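Local coordinates for protein Aac(6')-ib (Escherichia coli, PDB 2BUE) that probably transfers an acetyl group from acetyl-CoA to the 6'-amino group of aminoglycoside antibiotics such as kanamycin B, making them ineffective, at residues D24-D35 / T79-I90. The protein carries 2 engineered substitutions. Sequence-based numbering, arbitrary orientation.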
loop_
_atom_site.group_PDB
_atom_site.type_symbol
_atom_site.label_atom_id
_atom_site.label_comp_id
_atom_site.label_asym_id
_atom_site.label_seq_id
_atom_site.Cartn_x
_atom_site.Cartn_y
_atom_site.Cartn_z
ATOM N N ASP A 24 0.714 3.525 -20.037
ATOM C CA ASP A 24 1.841 4.484 -19.875
ATOM C C ASP A 24 2.340 4.495 -18.424
ATOM O O ASP A 24 2.332 3.460 -17.753
ATOM C CB ASP A 24 1.432 5.892 -20.332
ATOM C CG ASP A 24 2.619 6.724 -20.807
ATOM O OD1 ASP A 24 3.744 6.176 -20.893
ATOM O OD2 ASP A 24 2.425 7.931 -21.099
ATOM N N SER A 25 2.756 5.664 -17.948
ATOM C CA SER A 25 3.421 5.782 -16.661
ATOM C C SER A 25 2.419 5.939 -15.521
ATOM O O SER A 25 1.546 6.807 -15.574
ATOM C CB SER A 25 4.349 6.995 -16.682
ATOM O OG SER A 25 5.241 6.971 -15.577
ATOM N N VAL A 26 2.574 5.128 -14.479
ATOM C CA VAL A 26 1.774 5.313 -13.263
ATOM C C VAL A 26 2.485 6.252 -12.288
ATOM O O VAL A 26 3.631 6.014 -11.911
ATOM C CB VAL A 26 1.455 3.973 -12.558
ATOM C CG1 VAL A 26 0.713 4.228 -11.222
ATOM C CG2 VAL A 26 0.651 3.064 -13.467
ATOM N N THR A 27 1.794 7.315 -11.877
ATOM C CA THR A 27 2.349 8.265 -10.924
ATOM C C THR A 27 1.497 8.347 -9.653
ATOM O O THR A 27 0.395 7.790 -9.599
ATOM C CB THR A 27 2.531 9.676 -11.532
ATOM O OG1 THR A 27 1.279 10.182 -11.986
ATOM C CG2 THR A 27 3.534 9.616 -12.714
ATOM N N LEU A 28 2.042 9.009 -8.645
ATOM C CA LEU A 28 1.342 9.172 -7.369
ATOM C C LEU A 28 1.224 10.615 -6.994
ATOM O O LEU A 28 2.197 11.383 -7.116
ATOM C CB LEU A 28 2.081 8.452 -6.254
ATOM C CG LEU A 28 2.271 6.951 -6.483
ATOM C CD1 LEU A 28 3.483 6.487 -5.704
ATOM C CD2 LEU A 28 1.016 6.152 -6.120
ATOM N N ARG A 29 0.042 10.980 -6.512
ATOM C CA ARG A 29 -0.166 12.278 -5.897
ATOM C C ARG A 29 -0.744 12.062 -4.521
ATOM O O ARG A 29 -1.370 11.025 -4.278
ATOM C CB ARG A 29 -1.142 13.117 -6.741
ATOM C CG ARG A 29 -2.561 12.546 -6.853
ATOM C CD ARG A 29 -3.475 13.534 -7.598
ATOM N NE ARG A 29 -4.837 13.039 -7.795
ATOM C CZ ARG A 29 -5.786 13.038 -6.856
ATOM N NH1 ARG A 29 -5.531 13.482 -5.609
ATOM N NH2 ARG A 29 -6.993 12.582 -7.180
ATOM N N LEU A 30 -0.561 13.029 -3.625
ATOM C CA LEU A 30 -1.230 12.963 -2.319
ATOM C C LEU A 30 -2.731 12.923 -2.529
ATOM O O LEU A 30 -3.270 13.629 -3.390
ATOM C CB LEU A 30 -0.890 14.150 -1.407
ATOM C CG LEU A 30 0.499 14.261 -0.796
ATOM C CD1 LEU A 30 0.607 15.598 -0.030
ATOM C CD2 LEU A 30 0.841 13.073 0.153
ATOM N N MET A 31 -3.407 12.091 -1.744
ATOM C CA MET A 31 -4.862 12.144 -1.687
ATOM C C MET A 31 -5.288 13.363 -0.864
ATOM O O MET A 31 -4.613 13.738 0.098
ATOM C CB MET A 31 -5.384 10.870 -1.013
ATOM C CG MET A 31 -6.888 10.681 -1.226
ATOM S SD MET A 31 -7.564 9.226 -0.439
ATOM C CE MET A 31 -7.632 9.702 1.264
ATOM N N THR A 32 -6.406 13.960 -1.252
ATOM C CA THR A 32 -6.993 15.073 -0.512
ATOM C C THR A 32 -8.394 14.710 -0.037
ATOM O O THR A 32 -8.988 13.718 -0.503
ATOM C CB THR A 32 -7.074 16.350 -1.392
ATOM O OG1 THR A 32 -8.161 16.225 -2.313
ATOM C CG2 THR A 32 -5.749 16.589 -2.179
ATOM N N GLU A 33 -8.941 15.537 0.858
ATOM C CA GLU A 33 -10.355 15.388 1.263
ATOM C C GLU A 33 -11.346 15.337 0.079
ATOM O O GLU A 33 -12.414 14.726 0.189
ATOM C CB GLU A 33 -10.778 16.484 2.258
ATOM C CG GLU A 33 -10.755 17.872 1.660
ATOM C CD GLU A 33 -11.094 18.965 2.662
ATOM O OE1 GLU A 33 -11.807 18.682 3.658
ATOM O OE2 GLU A 33 -10.638 20.110 2.437
ATOM N N HIS A 34 -10.999 15.969 -1.044
ATOM C CA HIS A 34 -11.836 15.945 -2.257
ATOM C C HIS A 34 -11.931 14.594 -2.955
ATOM O O HIS A 34 -12.791 14.402 -3.811
ATOM C CB HIS A 34 -11.373 17.020 -3.237
ATOM C CG HIS A 34 -11.288 18.366 -2.602
ATOM N ND1 HIS A 34 -12.411 19.080 -2.243
ATOM C CD2 HIS A 34 -10.226 19.090 -2.182
ATOM C CE1 HIS A 34 -12.042 20.211 -1.664
ATOM N NE2 HIS A 34 -10.722 20.240 -1.612
ATOM N N ASP A 35 -11.041 13.669 -2.581
ATOM C CA ASP A 35 -11.017 12.326 -3.143
ATOM C C ASP A 35 -11.857 11.312 -2.351
ATOM O O ASP A 35 -11.988 10.154 -2.774
ATOM C CB ASP A 35 -9.565 11.812 -3.204
ATOM C CG ASP A 35 -8.680 12.648 -4.134
ATOM O OD1 ASP A 35 -9.115 12.943 -5.276
ATOM O OD2 ASP A 35 -7.564 13.013 -3.700
ATOM N N THR A 79 0.181 7.906 5.235
ATOM C CA THR A 79 0.075 8.886 4.151
ATOM C C THR A 79 -0.655 8.285 2.957
ATOM O O THR A 79 -0.199 7.277 2.396
ATOM C CB THR A 79 1.483 9.363 3.703
ATOM O OG1 THR A 79 2.180 9.915 4.826
ATOM C CG2 THR A 79 1.392 10.390 2.578
ATOM N N PRO A 80 -1.800 8.886 2.576
ATOM C CA PRO A 80 -2.598 8.390 1.446
ATOM C C PRO A 80 -2.234 9.010 0.108
ATOM O O PRO A 80 -1.981 10.237 0.023
ATOM C CB PRO A 80 -4.036 8.780 1.837
ATOM C CG PRO A 80 -3.867 10.116 2.576
ATOM C CD PRO A 80 -2.459 10.036 3.248
ATOM N N TYR A 81 -2.239 8.173 -0.934
ATOM C CA TYR A 81 -1.968 8.598 -2.310
ATOM C C TYR A 81 -3.077 8.154 -3.267
ATOM O O TYR A 81 -3.735 7.131 -3.026
ATOM C CB TYR A 81 -0.665 7.971 -2.839
ATOM C CG TYR A 81 0.500 8.101 -1.907
ATOM C CD1 TYR A 81 1.266 9.268 -1.872
ATOM C CD2 TYR A 81 0.829 7.056 -1.046
ATOM C CE1 TYR A 81 2.346 9.388 -0.976
ATOM C CE2 TYR A 81 1.903 7.143 -0.148
ATOM C CZ TYR A 81 2.647 8.325 -0.113
ATOM O OH TYR A 81 3.717 8.405 0.747
ATOM N N ILE A 82 -3.240 8.909 -4.351
ATOM C CA ILE A 82 -4.022 8.470 -5.493
ATOM C C ILE A 82 -3.049 8.157 -6.628
ATOM O O ILE A 82 -2.171 8.973 -6.950
ATOM C CB ILE A 82 -5.098 9.510 -5.937
ATOM C CG1 ILE A 82 -6.086 9.768 -4.787
ATOM C CG2 ILE A 82 -5.798 8.992 -7.227
ATOM C CD1 ILE A 82 -6.932 8.547 -4.365
ATOM N N ALA A 83 -3.198 6.961 -7.193
ATOM C CA ALA A 83 -2.430 6.539 -8.360
ATOM C C ALA A 83 -3.095 7.064 -9.617
ATOM O O ALA A 83 -4.324 6.912 -9.798
ATOM C CB ALA A 83 -2.330 5.025 -8.406
ATOM N N MET A 84 -2.273 7.653 -10.490
ATOM C CA MET A 84 -2.747 8.279 -11.732
ATOM C C MET A 84 -2.142 7.617 -12.969
ATOM O O MET A 84 -0.968 7.254 -12.967
ATOM C CB MET A 84 -2.349 9.759 -11.752
ATOM C CG MET A 84 -2.815 10.572 -10.556
ATOM S SD MET A 84 -4.602 10.772 -10.524
ATOM C CE MET A 84 -4.861 11.697 -12.057
ATOM N N LEU A 85 -2.956 7.474 -14.013
ATOM C CA LEU A 85 -2.496 6.952 -15.297
ATOM C C LEU A 85 -3.205 7.725 -16.392
ATOM O O LEU A 85 -4.443 7.779 -16.424
ATOM C CB LEU A 85 -2.807 5.459 -15.432
ATOM C CG LEU A 85 -2.566 4.797 -16.800
ATOM C CD1 LEU A 85 -1.052 4.705 -17.087
ATOM C CD2 LEU A 85 -3.243 3.425 -16.913
ATOM N N ASN A 86 -2.412 8.346 -17.270
ATOM C CA ASN A 86 -2.944 9.172 -18.362
ATOM C C ASN A 86 -3.995 10.181 -17.878
ATOM O O ASN A 86 -5.078 10.292 -18.466
ATOM C CB ASN A 86 -3.540 8.284 -19.460
ATOM C CG ASN A 86 -2.532 7.286 -20.037
ATOM O OD1 ASN A 86 -1.360 7.610 -20.257
ATOM N ND2 ASN A 86 -3.000 6.063 -20.296
ATOM N N GLY A 87 -3.681 10.874 -16.785
ATOM C CA GLY A 87 -4.570 11.879 -16.194
ATOM C C GLY A 87 -5.833 11.377 -15.499
ATOM O O GLY A 87 -6.669 12.195 -15.101
ATOM N N GLU A 88 -5.975 10.053 -15.351
ATOM C CA GLU A 88 -7.121 9.443 -14.662
ATOM C C GLU A 88 -6.688 8.804 -13.341
ATOM O O GLU A 88 -5.635 8.166 -13.292
ATOM C CB GLU A 88 -7.789 8.352 -15.512
ATOM C CG GLU A 88 -8.449 8.847 -16.800
ATOM C CD GLU A 88 -9.660 9.717 -16.541
ATOM O OE1 GLU A 88 -10.444 9.409 -15.605
ATOM O OE2 GLU A 88 -9.826 10.716 -17.275
ATOM N N PRO A 89 -7.507 8.962 -12.278
ATOM C CA PRO A 89 -7.244 8.229 -11.034
ATOM C C PRO A 89 -7.564 6.743 -11.210
ATOM O O PRO A 89 -8.673 6.384 -11.626
ATOM C CB PRO A 89 -8.167 8.906 -10.015
ATOM C CG PRO A 89 -9.316 9.471 -10.836
ATOM C CD PRO A 89 -8.714 9.813 -12.191
ATOM N N ILE A 90 -6.587 5.881 -10.930
ATOM C CA ILE A 90 -6.773 4.446 -11.135
ATOM C C ILE A 90 -6.579 3.570 -9.886
ATOM O O ILE A 90 -6.747 2.350 -9.931
ATOM C CB ILE A 90 -5.884 3.911 -12.302
ATOM C CG1 ILE A 90 -4.392 4.133 -11.999
ATOM C CG2 ILE A 90 -6.297 4.571 -13.605
ATOM C CD1 ILE A 90 -3.453 3.017 -12.426
HETATM O O HOH W 1 0.270 8.026 -17.610
HETATM O O HOH W 2 -2.192 12.818 1.741
#
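Arg29 and Ile82 meet as an antiparallel hydrogen-bonded pair, Arg29 N reaching Ile82 O at 3.0 Å and Ile82 N returning to Arg29 O; Thr27 and Met84 repeat the pattern, two residues earlier on one strand and two later on the other. The packing is tightest around Ile82. The Arg29 guanidinium lies flat over it, its CZ 3.7 Å from Ile82 CB. CG of Arg29 sits between the backbone N and the carbonyl carbon (chi1 64°), and the chain then runs extended beside Ile82, with NE making a weak bond to Met84 SD. Asp35 fixes the rotation of the guanidinium end-on: NH1 of Arg29 meets OD2 of Asp35 at 2.8 Å and NH2 meets OD1. Thr32 N binds the same OD2 from the opposite face of the carboxylate. Beyond the strand pairing, Met31 N bonds to Pro80 O from above its carbonyl plane, while Met31 CG packs 3.8 Å from Ile82 CG1 and Met31 CE bends back onto the proline ring. The other end is looser and solvent-exposed: Asp24 CB approaches Asn86 OD1 at the type I' turn of the 79-90 hairpin, and a water links Ser25 O to Asn86 N. Within this chain, strand 26-30 is an outermost strand of the GNAT sheet, beside strand 78-85. Helix 131-144 covers the face bearing Leu28 and Ala83, whereas helix 36-43 packs on Met31 and Ile82 across the sheet.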